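Local coordinates for protein fatty acid CoA ligase (Marinactinospora thermotolerans, PDB 6SQ8) that binds adenosine monophosphate and 1-ethanoyl-9H-pyrido[3,4-b]indole-3-carboxylic acid and belongs to the ANL clan of AMP-binding enzymes, at residues D12-V17 against R30-V35; E153-V158 against G170-S175; V443-G448 against V473-S478; A180-A185 against A210-A215; P327-E332 against S353-S358. All coordinates share one frame; numbering follows the deposited sequence.

Overall arrangement
From the N terminus the five contacts close one after another, without nesting or crossing. Contact 1 joins the end of helix 5-13 to helix 28-44. Contact 2 closes the hairpin of strands 155-160 and 170-174, which leads directly into helix 175-189, and contact 4 packs that helix on helix 205-215. Contact 5 brings the chain just before strand 330-334 against the loop 353-358. Leu214 of contact 4 packs on Leu31 and Ile14 of contact 1; Met355 of contact 5 packs on the other helix of contact 4, and Ser358 meets Ala172 of contact 2. Contact 3 stands apart in the C-terminal domain, its centre about 38 Å from that of contact 5.

Contact 1: D12-V17 against R30-V35; sequences DGIGEV and RLRHQV
Arg32 reaches out from helix 28-44 and Ile14 receives it: Arg32 NH2 donates to Ile14 O at 2.9 Å. The bond bends moderately, with 152° at the hydrogen, and it arrives in the carbonyl plane on a lone pair, while the oxygen lies somewhat out of the guanidinium plane. A water adds a second link. It donates to Ile14 O over 3.1 Å and accepts from Arg32 NE at 2.7 Å, lying at the edge of the guanidinium and in its plane. Ile14 O is thus gripped by the arginine directly and through water. Over one face of the same guanidinium sits the branch point of the isoleucine, Ile14 CB being 3.6 Å from Arg32 NH2. The two side chains run alongside in opposing senses, with Arg32 extended from CG to NE and Ile14 CG1 anti to its own carbonyl carbon (chi1 -61°). Ile14 CD1 points back along the arginine and reaches Leu31 CD2 at 4.2 Å, the isoleucine and leucine side chains lying roughly perpendicular.

In the next shell, Met11 of helix 5-13 touches Arg32 and Val35, and Ala65 of helix 61-72 backs Leu31. Ile14 is the first residue to leave the helical conformation, so the guanidinium lies by the C-terminal end of helix 5-13, with Asp12 O at its edge. A positive charge is probably favourable there, and the Asp12 carboxylate, 5.9 Å from OD1 to Arg32 NH1, may add weak attraction without forming a salt bridge.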
# COMPACT_ATOMS: atom_id res chain seq x y z
N ASP A 12 14.79 -5.44 -19.03
CA ASP A 12 16.23 -5.37 -19.20
C ASP A 12 16.92 -5.93 -17.95
O ASP A 12 17.99 -6.52 -18.05
CB ASP A 12 16.69 -3.93 -19.47
CG ASP A 12 17.68 -3.78 -20.63
OD1 ASP A 12 17.46 -4.42 -21.69
OD2 ASP A 12 18.68 -3.01 -20.46
N GLY A 13 16.31 -5.73 -16.78
CA GLY A 13 16.91 -6.05 -15.48
C GLY A 13 16.86 -7.54 -15.16
O GLY A 13 17.71 -8.03 -14.43
N ILE A 14 15.87 -8.25 -15.71
CA ILE A 14 15.52 -9.62 -15.29
C ILE A 14 16.75 -10.53 -15.31
O ILE A 14 17.41 -10.65 -16.34
CB ILE A 14 14.40 -10.18 -16.18
CG1 ILE A 14 13.13 -9.33 -16.07
CG2 ILE A 14 14.11 -11.64 -15.86
CD1 ILE A 14 12.03 -9.71 -17.05
N GLY A 15 17.03 -11.19 -14.18
CA GLY A 15 18.26 -12.00 -13.97
C GLY A 15 18.03 -13.48 -14.25
O GLY A 15 17.05 -13.84 -14.88
N GLU A 16 18.95 -14.32 -13.74
CA GLU A 16 18.97 -15.77 -13.98
C GLU A 16 17.64 -16.38 -13.53
O GLU A 16 16.95 -17.04 -14.33
CB GLU A 16 20.13 -16.45 -13.25
CG GLU A 16 21.47 -16.32 -13.93
CD GLU A 16 21.61 -17.15 -15.20
OE1 GLU A 16 20.98 -18.24 -15.24
OE2 GLU A 16 22.32 -16.70 -16.13
N VAL A 17 17.26 -16.13 -12.26
CA VAL A 17 16.01 -16.65 -11.68
C VAL A 17 15.09 -15.48 -11.30
O VAL A 17 15.45 -14.61 -10.51
CB VAL A 17 16.28 -17.56 -10.47
CG1 VAL A 17 15.00 -18.12 -9.88
CG2 VAL A 17 17.21 -18.71 -10.83
N ARG A 30 12.38 -17.92 -18.91
CA ARG A 30 11.04 -18.41 -19.05
C ARG A 30 10.03 -17.28 -18.84
O ARG A 30 8.96 -17.27 -19.46
CB ARG A 30 10.80 -19.57 -18.09
CG ARG A 30 9.47 -20.26 -18.34
CD ARG A 30 9.41 -21.58 -17.59
NE ARG A 30 8.03 -21.99 -17.38
CZ ARG A 30 7.59 -22.57 -16.28
NH1 ARG A 30 8.41 -22.80 -15.25
NH2 ARG A 30 6.33 -22.97 -16.23
N LEU A 31 10.36 -16.33 -17.96
CA LEU A 31 9.46 -15.21 -17.69
C LEU A 31 9.46 -14.25 -18.90
O LEU A 31 8.39 -13.79 -19.33
CB LEU A 31 9.89 -14.49 -16.41
CG LEU A 31 9.16 -13.18 -16.11
CD1 LEU A 31 7.67 -13.39 -15.92
CD2 LEU A 31 9.77 -12.48 -14.91
N ARG A 32 10.66 -13.97 -19.42
CA ARG A 32 10.82 -13.12 -20.60
C ARG A 32 9.95 -13.67 -21.73
O ARG A 32 9.16 -12.93 -22.34
CB ARG A 32 12.29 -13.05 -21.04
CG ARG A 32 13.18 -12.17 -20.18
CD ARG A 32 14.65 -12.51 -20.44
NE ARG A 32 15.61 -11.74 -19.66
CZ ARG A 32 15.81 -10.43 -19.81
NH1 ARG A 32 15.18 -9.77 -20.76
NH2 ARG A 32 16.63 -9.78 -18.98
N HIS A 33 10.07 -15.00 -21.95
CA HIS A 33 9.29 -15.72 -22.94
C HIS A 33 7.78 -15.46 -22.74
O HIS A 33 7.05 -15.20 -23.71
CB HIS A 33 9.66 -17.21 -22.92
CG HIS A 33 8.85 -18.03 -23.88
ND1 HIS A 33 7.58 -18.52 -23.57
CD2 HIS A 33 9.09 -18.42 -25.16
CE1 HIS A 33 7.10 -19.18 -24.61
NE2 HIS A 33 8.01 -19.13 -25.59
N GLN A 34 7.31 -15.53 -21.49
CA GLN A 34 5.88 -15.37 -21.19
C GLN A 34 5.40 -13.95 -21.48
O GLN A 34 4.26 -13.75 -21.87
CB GLN A 34 5.58 -15.77 -19.74
CG GLN A 34 4.90 -17.12 -19.68
CD GLN A 34 3.40 -17.02 -19.80
OE1 GLN A 34 2.79 -15.98 -19.55
NE2 GLN A 34 2.78 -18.13 -20.16
N VAL A 35 6.27 -12.96 -21.27
CA VAL A 35 5.91 -11.59 -21.54
C VAL A 35 5.69 -11.43 -23.05
O VAL A 35 4.70 -10.82 -23.47
CB VAL A 35 6.97 -10.60 -21.01
CG1 VAL A 35 6.62 -9.16 -21.40
CG2 VAL A 35 7.13 -10.71 -19.51
O HOH W 1 17.29 -13.20 -18.11

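Contact 2: E153-V158 against G170-S175; sequences EGIAVV and GVAHSS
A beta hairpin of the AMP-binding domain is zipped here, with strands 155-160 and 170-174 antiparallel and the glycine- and threonine-rich signature loop of the family between them. A classic beta bulge shifts its register by one, Ala156 and Val157 both facing His173. Ala156 N donates to His173 O at 2.9 Å in a nearly straight bond, and Val157 N adds a weak bond of 3.4 Å to that same oxygen, His173 O. The return bond runs from His173 N to Val157 O, also 2.9 Å. Beyond the bulge, Ser175 N donates to Gly154 O at 2.8 Å, nearly along the C=O axis. Ile155 starts away from the partner strand, but its CD1 returns to 4.2 Å from Ala172 CB, while Val158 CG1 lies 3.8 Å from Gly170 CA. Ala156 CB packs on Ser175 OG at 3.6 Å. Ser174 OG, set between its backbone N and carbonyl carbon (chi1 84°), turns to Ala177 N and caps helix 175-189. The side chain of His173 lies about 4 Å from the bound 1-ethanoyl-9H-pyrido[3,4-b]indole-3-carboxylic acid, so a bulged hairpin with an N-capped helix at its end borders the ligand pocket.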
# COMPACT_ATOMS: atom_id res chain seq x y z
N GLU A 153 -0.66 8.80 -23.80
CA GLU A 153 -0.56 9.76 -22.68
C GLU A 153 0.39 9.24 -21.59
O GLU A 153 0.42 9.78 -20.50
CB GLU A 153 -1.94 10.16 -22.15
CG GLU A 153 -3.05 9.14 -22.32
CD GLU A 153 -4.35 9.73 -22.81
OE1 GLU A 153 -4.47 9.82 -24.04
OE2 GLU A 153 -5.23 10.10 -21.98
N GLY A 154 1.20 8.22 -21.91
CA GLY A 154 2.34 7.80 -21.07
C GLY A 154 1.95 7.13 -19.75
O GLY A 154 2.75 7.08 -18.81
N ILE A 155 0.74 6.57 -19.68
CA ILE A 155 0.20 5.98 -18.46
C ILE A 155 0.56 4.49 -18.40
O ILE A 155 0.42 3.75 -19.38
CB ILE A 155 -1.32 6.21 -18.38
CG1 ILE A 155 -1.65 7.70 -18.49
CG2 ILE A 155 -1.91 5.60 -17.11
CD1 ILE A 155 -0.90 8.58 -17.52
N ALA A 156 1.08 4.08 -17.23
CA ALA A 156 1.50 2.71 -16.97
C ALA A 156 0.43 1.96 -16.18
O ALA A 156 0.22 0.77 -16.40
CB ALA A 156 2.82 2.72 -16.23
N VAL A 157 -0.20 2.66 -15.23
CA VAL A 157 -1.13 2.07 -14.27
C VAL A 157 -2.28 3.04 -14.01
O VAL A 157 -2.05 4.25 -13.89
CB VAL A 157 -0.43 1.74 -12.94
CG1 VAL A 157 -1.43 1.23 -11.90
CG2 VAL A 157 0.71 0.75 -13.11
N VAL A 158 -3.49 2.48 -13.89
CA VAL A 158 -4.59 3.16 -13.24
C VAL A 158 -5.10 2.25 -12.12
O VAL A 158 -5.38 1.09 -12.35
CB VAL A 158 -5.72 3.56 -14.20
CG1 VAL A 158 -6.83 4.31 -13.47
CG2 VAL A 158 -5.19 4.40 -15.36
N GLY A 170 -9.89 7.04 -10.27
CA GLY A 170 -8.79 6.26 -10.84
C GLY A 170 -7.50 7.04 -10.86
O GLY A 170 -7.36 7.98 -11.61
N VAL A 171 -6.54 6.64 -10.02
CA VAL A 171 -5.23 7.28 -9.97
C VAL A 171 -4.42 6.80 -11.17
O VAL A 171 -4.11 5.63 -11.27
CB VAL A 171 -4.50 6.95 -8.66
CG1 VAL A 171 -3.03 7.32 -8.74
CG2 VAL A 171 -5.15 7.59 -7.45
N ALA A 172 -4.02 7.74 -12.03
CA ALA A 172 -3.20 7.45 -13.20
C ALA A 172 -1.74 7.77 -12.89
O ALA A 172 -1.42 8.92 -12.57
CB ALA A 172 -3.67 8.27 -14.38
N HIS A 173 -0.88 6.76 -13.02
CA HIS A 173 0.56 6.91 -12.81
C HIS A 173 1.30 6.77 -14.14
O HIS A 173 1.07 5.81 -14.91
CB HIS A 173 1.07 5.89 -11.79
CG HIS A 173 1.11 6.43 -10.40
ND1 HIS A 173 0.21 6.04 -9.42
CD2 HIS A 173 1.90 7.38 -9.85
CE1 HIS A 173 0.46 6.70 -8.31
NE2 HIS A 173 1.50 7.54 -8.55
N SER A 174 2.22 7.70 -14.39
CA SER A 174 2.98 7.74 -15.61
C SER A 174 4.03 6.63 -15.60
O SER A 174 4.42 6.14 -14.55
CB SER A 174 3.61 9.09 -15.80
OG SER A 174 4.85 9.18 -15.10
N SER A 175 4.49 6.27 -16.80
CA SER A 175 5.61 5.36 -16.94
C SER A 175 6.86 5.97 -16.29
O SER A 175 7.71 5.24 -15.79
CB SER A 175 5.85 5.00 -18.39
OG SER A 175 4.78 4.23 -18.90

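Contact 3: V443-G448 against V473-S478; sequences VVVADG and VEFVRS
Phe475 holds its ring carbon CG anti to the carbonyl carbon (chi1 -63°), and Val443 has its CG1 anti to the backbone N; with these torsions the two side chains run together in one direction. Val443 CG1 approaches the ring at its edge, near the ring plane, 3.8 Å from Phe475 CE1. Val445, two residues on, comes to the same ring obliquely and brings its CG2 to 3.7 Å from Phe475 CD1.

Beneath this cluster the backbones run parallel. Val443 N donates to Glu474 O at 2.9 Å, and Val476 N donates back to Val443 O at 3.0 Å, the donor tilted 25° from the carbonyl plane. Val443 O also receives the CA-H of Phe475, with CA to O 3.3 Å. These strands are the two ends of a beta-alpha-beta crossover in the C-terminal domain, with helix 453-463 as the connection; its Pro453 and Leu456 touch the Phe475 side chain. On its other flank strand 438-445 pairs with the antiparallel strand 422-432, so it is the middle strand of a three-stranded mixed sheet. The short strand segments cross at 43°, and Val443 with Phe475 is the sole bridge between them.

Past that bridge the contact passes to Val444, whose two methyls follow the departing chain. Val444 CG1 lies 3.5 Å from Arg477 O, and Val444 CG2 reaches Ser478 CA at 3.7 Å. Val476 CG2, placed between its own backbone N and carbonyl carbon, meets Val444 CG2 at 4.0 Å; Ile479 also touches Val444, and Trp495 touches Val476.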
# COMPACT_ATOMS: atom_id res chain seq x y z
N VAL A 443 -11.18 0.18 21.84
CA VAL A 443 -9.93 -0.32 22.32
C VAL A 443 -9.93 -1.84 22.21
O VAL A 443 -10.87 -2.48 22.58
CB VAL A 443 -9.69 0.14 23.77
CG1 VAL A 443 -8.56 -0.64 24.43
CG2 VAL A 443 -9.39 1.64 23.81
N VAL A 444 -8.85 -2.38 21.66
CA VAL A 444 -8.58 -3.79 21.67
C VAL A 444 -7.59 -4.09 22.79
O VAL A 444 -6.50 -3.55 22.90
CB VAL A 444 -8.05 -4.27 20.32
CG1 VAL A 444 -7.83 -5.78 20.32
CG2 VAL A 444 -8.98 -3.86 19.19
N VAL A 445 -8.01 -5.02 23.62
CA VAL A 445 -7.40 -5.37 24.84
C VAL A 445 -6.43 -6.51 24.54
O VAL A 445 -6.65 -7.24 23.57
CB VAL A 445 -8.54 -5.75 25.80
CG1 VAL A 445 -8.34 -7.09 26.48
CG2 VAL A 445 -8.81 -4.62 26.78
N ALA A 446 -5.41 -6.69 25.37
CA ALA A 446 -4.43 -7.76 25.22
C ALA A 446 -5.03 -9.13 25.58
O ALA A 446 -5.90 -9.20 26.45
CB ALA A 446 -3.23 -7.45 26.07
N ASP A 447 -4.57 -10.20 24.91
CA ASP A 447 -4.58 -11.62 25.37
C ASP A 447 -5.82 -11.92 26.21
O ASP A 447 -6.86 -12.25 25.67
CB ASP A 447 -3.32 -11.96 26.20
N GLY A 448 -5.70 -11.85 27.53
CA GLY A 448 -6.83 -12.11 28.45
C GLY A 448 -6.94 -11.06 29.54
O GLY A 448 -7.25 -11.38 30.65
N VAL A 473 -15.37 4.76 26.25
CA VAL A 473 -14.38 3.76 25.95
C VAL A 473 -15.09 2.41 25.79
O VAL A 473 -15.71 1.95 26.72
CB VAL A 473 -13.31 3.69 27.06
CG1 VAL A 473 -12.33 2.54 26.82
CG2 VAL A 473 -12.55 4.99 27.18
N GLU A 474 -14.98 1.81 24.61
CA GLU A 474 -15.61 0.53 24.28
C GLU A 474 -14.53 -0.50 23.98
O GLU A 474 -13.68 -0.25 23.14
CB GLU A 474 -16.47 0.73 23.04
CG GLU A 474 -17.87 1.17 23.38
CD GLU A 474 -18.70 -0.07 23.68
OE1 GLU A 474 -18.63 -1.03 22.86
OE2 GLU A 474 -19.36 -0.08 24.74
N PHE A 475 -14.61 -1.66 24.63
CA PHE A 475 -13.69 -2.74 24.36
C PHE A 475 -14.28 -3.64 23.26
O PHE A 475 -15.40 -4.06 23.34
CB PHE A 475 -13.37 -3.52 25.63
CG PHE A 475 -12.67 -2.72 26.71
CD1 PHE A 475 -11.50 -2.05 26.44
CD2 PHE A 475 -13.21 -2.61 27.99
CE1 PHE A 475 -10.85 -1.32 27.42
CE2 PHE A 475 -12.57 -1.86 28.96
CZ PHE A 475 -11.39 -1.22 28.68
N VAL A 476 -13.47 -3.92 22.23
CA VAL A 476 -13.91 -4.59 21.01
C VAL A 476 -12.87 -5.66 20.65
O VAL A 476 -11.71 -5.57 21.08
CB VAL A 476 -14.09 -3.57 19.88
CG1 VAL A 476 -15.19 -2.56 20.19
CG2 VAL A 476 -12.80 -2.82 19.57
N ARG A 477 -13.29 -6.68 19.89
CA ARG A 477 -12.40 -7.82 19.62
C ARG A 477 -11.33 -7.39 18.60
O ARG A 477 -10.18 -7.82 18.71
CB ARG A 477 -13.16 -9.09 19.24
CG ARG A 477 -13.97 -9.05 17.95
CD ARG A 477 -14.69 -10.37 17.74
NE ARG A 477 -13.77 -11.50 17.60
CZ ARG A 477 -13.45 -12.37 18.57
NH1 ARG A 477 -13.99 -12.27 19.77
NH2 ARG A 477 -12.60 -13.34 18.31
N SER A 478 -11.70 -6.52 17.66
CA SER A 478 -10.72 -5.99 16.69
C SER A 478 -11.19 -4.65 16.13
O SER A 478 -12.34 -4.27 16.28
CB SER A 478 -10.50 -6.96 15.57
OG SER A 478 -11.63 -6.98 14.71

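Contact 4: A180-A185 against A210-A215; sequences ACVDAA and AQCTLA
Cys212 and Val182 mark a buried crossing of two helices of the AMP-binding domain, 175-189 and 205-215, whose segments pass at -75° with their axes 9.5 Å apart. The backbones come near each other at this point, Val182 CA to Cys212 CA being 5.1 Å, a close approach that the small Cys212, Ala185 and Ala215 side chains allow.

Apolar packing carries the contact, and no hydrogen bond crosses it. Cys212 directs its sulfur at the facing helix between Val182 and Ala185, one turn apart. Its SG lies 4.0 Å from Val182 CG2 and 3.8 Å from Ala185 CB. The other methyl of Val182, CG1, stands anti to the backbone N and goes to the next turn of the partner helix, meeting Ala215 CB at 4.2 Å.

Polar links lead outward from both helices. Asp183 makes a salt bridge to Arg9 of helix 5-13, whereas Gln211 bonds through OE1 to Tyr6 and through NE2 to Gln71. The side chain of Cys181 turns to the ligand pocket and comes within about 4 Å of the bound 1-ethanoyl-9H-pyrido[3,4-b]indole-3-carboxylic acid.

Backbone atoms also lie against the sulfur. Cys212 SG rests 3.8 Å from Val182 CA and 3.9 Å from Cys181 O, a carbonyl that already accepts the helical bond from Ala185 N.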
# COMPACT_ATOMS: atom_id res chain seq x y z
N ALA A 180 10.70 6.13 -11.57
CA ALA A 180 11.25 6.82 -10.42
C ALA A 180 11.11 5.94 -9.17
O ALA A 180 12.00 5.94 -8.31
CB ALA A 180 10.57 8.16 -10.23
N CYS A 181 10.01 5.18 -9.08
CA CYS A 181 9.75 4.28 -7.96
C CYS A 181 10.84 3.22 -7.85
O CYS A 181 11.15 2.79 -6.75
CB CYS A 181 8.39 3.61 -8.09
SG CYS A 181 7.02 4.76 -7.81
N VAL A 182 11.42 2.80 -8.97
CA VAL A 182 12.51 1.83 -8.91
C VAL A 182 13.70 2.46 -8.18
O VAL A 182 14.33 1.84 -7.33
CB VAL A 182 12.89 1.28 -10.30
CG1 VAL A 182 14.01 0.26 -10.22
CG2 VAL A 182 11.69 0.67 -11.01
N ASP A 183 13.98 3.72 -8.51
CA ASP A 183 15.14 4.44 -7.94
C ASP A 183 14.92 4.66 -6.43
O ASP A 183 15.84 4.50 -5.63
CB ASP A 183 15.40 5.73 -8.71
CG ASP A 183 15.78 5.51 -10.17
OD1 ASP A 183 16.76 4.79 -10.42
OD2 ASP A 183 15.07 6.08 -11.05
N ALA A 184 13.68 5.03 -6.08
CA ALA A 184 13.26 5.14 -4.69
C ALA A 184 13.43 3.80 -3.97
O ALA A 184 14.08 3.75 -2.91
CB ALA A 184 11.83 5.60 -4.64
N ALA A 185 12.91 2.73 -4.57
CA ALA A 185 13.03 1.38 -3.98
C ALA A 185 14.50 1.06 -3.69
O ALA A 185 14.81 0.55 -2.64
CB ALA A 185 12.40 0.34 -4.88
N ALA A 210 7.28 -6.15 -7.22
CA ALA A 210 7.76 -7.24 -8.04
C ALA A 210 8.58 -6.66 -9.21
O ALA A 210 9.66 -7.17 -9.54
CB ALA A 210 6.61 -8.08 -8.52
N GLN A 211 8.05 -5.60 -9.82
CA GLN A 211 8.72 -4.95 -10.96
C GLN A 211 10.06 -4.33 -10.50
O GLN A 211 11.07 -4.51 -11.19
CB GLN A 211 7.80 -3.93 -11.63
CG GLN A 211 6.76 -4.61 -12.51
CD GLN A 211 5.95 -3.68 -13.37
OE1 GLN A 211 5.78 -2.49 -13.07
NE2 GLN A 211 5.38 -4.25 -14.42
N CYS A 212 10.06 -3.64 -9.35
CA CYS A 212 11.30 -3.12 -8.77
C CYS A 212 12.31 -4.25 -8.58
O CYS A 212 13.47 -4.12 -8.87
CB CYS A 212 11.03 -2.42 -7.45
SG CYS A 212 10.11 -0.88 -7.66
N THR A 213 11.84 -5.39 -8.07
CA THR A 213 12.68 -6.53 -7.78
C THR A 213 13.29 -7.07 -9.08
O THR A 213 14.50 -7.34 -9.14
CB THR A 213 11.90 -7.60 -7.01
OG1 THR A 213 11.48 -6.96 -5.81
CG2 THR A 213 12.71 -8.84 -6.70
N LEU A 214 12.45 -7.22 -10.11
CA LEU A 214 12.92 -7.75 -11.39
C LEU A 214 13.95 -6.79 -12.00
O LEU A 214 15.01 -7.22 -12.43
CB LEU A 214 11.74 -7.97 -12.32
CG LEU A 214 10.84 -9.16 -11.99
CD1 LEU A 214 9.61 -9.19 -12.88
CD2 LEU A 214 11.60 -10.46 -12.13
N ALA A 215 13.64 -5.49 -11.98
CA ALA A 215 14.41 -4.47 -12.68
C ALA A 215 15.82 -4.36 -12.13
O ALA A 215 16.72 -3.91 -12.83
CB ALA A 215 13.69 -3.15 -12.59

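Contact 5: P327-E332 against S353-S358; sequences PHVEVE and SPMTMS
Ser353, His328 and Val329 bury the most surface in this contact. Ser353 turns its CB to the other segment and sets it 3.6 Å from His328 O; its OG reaches forward along its own chain and accepts from Met355 N at 3.0 Å. That bond, 156° at the hydrogen, makes an ST turn, superposed on a type I beta turn from Ser353 to Thr356. His328 meets the adjoining proline ring twice: its carbonyl O lies 3.4 Å from Pro354 CD, and its CB lies 3.9 Å from that same Pro354 CD. Val329 CG2, anti to the carbonyl carbon, serves two partners: Met355 CE at 3.6 Å and Ser353 CB at 4.0 Å. In the methionine, the bend at chi3 (-72°) carries CE to the valine, and the two side chains lie roughly perpendicular.

Strand 330-334 leaves this point paired with strand 347-352, where Glu330 forms a salt bridge with Arg352. Val329 leans on Ile305 of strand 303-308, while Met355 touches Ala303 and Phe304 of that strand and also Ala180, Cys181 and Ala184 of helix 175-189; further along the loop, Met357 and Ser358 touch strand 170-174.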
# COMPACT_ATOMS: atom_id res chain seq x y z
N PRO A 327 14.73 10.51 -1.35
CA PRO A 327 15.39 11.39 -2.31
C PRO A 327 14.41 11.82 -3.42
O PRO A 327 13.68 10.98 -3.96
CB PRO A 327 16.52 10.52 -2.89
CG PRO A 327 16.76 9.45 -1.85
CD PRO A 327 15.42 9.22 -1.20
N HIS A 328 14.39 13.13 -3.68
CA HIS A 328 13.63 13.80 -4.74
C HIS A 328 12.20 14.05 -4.27
O HIS A 328 11.37 14.54 -5.07
CB HIS A 328 13.67 13.05 -6.09
CG HIS A 328 15.05 12.61 -6.49
ND1 HIS A 328 16.02 13.51 -6.88
CD2 HIS A 328 15.62 11.39 -6.55
CE1 HIS A 328 17.13 12.85 -7.18
NE2 HIS A 328 16.92 11.55 -6.97
N VAL A 329 11.90 13.74 -3.00
CA VAL A 329 10.58 13.97 -2.44
C VAL A 329 10.62 15.24 -1.58
O VAL A 329 11.23 15.27 -0.53
CB VAL A 329 10.06 12.77 -1.63
CG1 VAL A 329 8.63 13.00 -1.16
CG2 VAL A 329 10.14 11.49 -2.43
N GLU A 330 9.97 16.29 -2.10
CA GLU A 330 9.79 17.54 -1.41
C GLU A 330 8.50 17.46 -0.60
O GLU A 330 7.49 17.03 -1.10
CB GLU A 330 9.73 18.68 -2.43
CG GLU A 330 10.93 18.73 -3.37
CD GLU A 330 10.82 19.71 -4.53
OE1 GLU A 330 10.76 20.95 -4.27
OE2 GLU A 330 10.73 19.23 -5.70
N VAL A 331 8.57 17.86 0.68
CA VAL A 331 7.41 17.88 1.56
C VAL A 331 7.31 19.27 2.19
O VAL A 331 8.29 19.81 2.66
CB VAL A 331 7.50 16.80 2.64
CG1 VAL A 331 6.26 16.81 3.52
CG2 VAL A 331 7.71 15.42 2.05
N GLU A 332 6.09 19.81 2.20
CA GLU A 332 5.79 21.02 2.94
C GLU A 332 4.63 20.73 3.90
O GLU A 332 3.81 19.86 3.63
CB GLU A 332 5.40 22.16 2.00
CG GLU A 332 6.58 22.92 1.44
CD GLU A 332 6.22 24.04 0.48
OE1 GLU A 332 5.00 24.27 0.22
OE2 GLU A 332 7.16 24.67 -0.01
N SER A 353 7.11 15.37 -6.16
CA SER A 353 8.11 14.34 -6.47
C SER A 353 7.89 13.78 -7.87
O SER A 353 6.78 13.84 -8.40
CB SER A 353 8.09 13.22 -5.45
OG SER A 353 7.24 12.16 -5.86
N PRO A 354 8.92 13.16 -8.48
CA PRO A 354 8.77 12.44 -9.74
C PRO A 354 7.88 11.20 -9.68
O PRO A 354 7.67 10.58 -10.71
CB PRO A 354 10.20 11.97 -10.08
CG PRO A 354 10.90 11.92 -8.75
CD PRO A 354 10.30 13.09 -7.98
N MET A 355 7.39 10.83 -8.49
CA MET A 355 6.61 9.61 -8.32
C MET A 355 5.12 9.93 -8.22
O MET A 355 4.31 9.01 -8.24
CB MET A 355 7.06 8.86 -7.07
CG MET A 355 8.40 8.18 -7.27
SD MET A 355 9.02 7.38 -5.79
CE MET A 355 9.46 8.81 -4.80
N THR A 356 4.73 11.21 -8.15
CA THR A 356 3.33 11.55 -7.94
C THR A 356 2.52 11.26 -9.21
O THR A 356 3.05 11.29 -10.33
CB THR A 356 3.12 13.01 -7.55
OG1 THR A 356 3.57 13.85 -8.61
CG2 THR A 356 3.84 13.33 -6.26
N MET A 357 1.22 11.02 -8.98
CA MET A 357 0.23 10.72 -9.99
C MET A 357 0.26 11.81 -11.07
O MET A 357 0.69 12.92 -10.81
CB MET A 357 -1.18 10.63 -9.38
CG MET A 357 -1.77 11.98 -9.03
SD MET A 357 -3.46 12.03 -8.38
CE MET A 357 -4.10 10.49 -9.02
N SER A 358 -0.21 11.46 -12.27
CA SER A 358 -0.49 12.43 -13.33
C SER A 358 -1.81 13.14 -13.02
O SER A 358 -1.98 14.31 -13.32
CB SER A 358 -0.54 11.78 -14.67
OG SER A 358 0.71 11.18 -14.98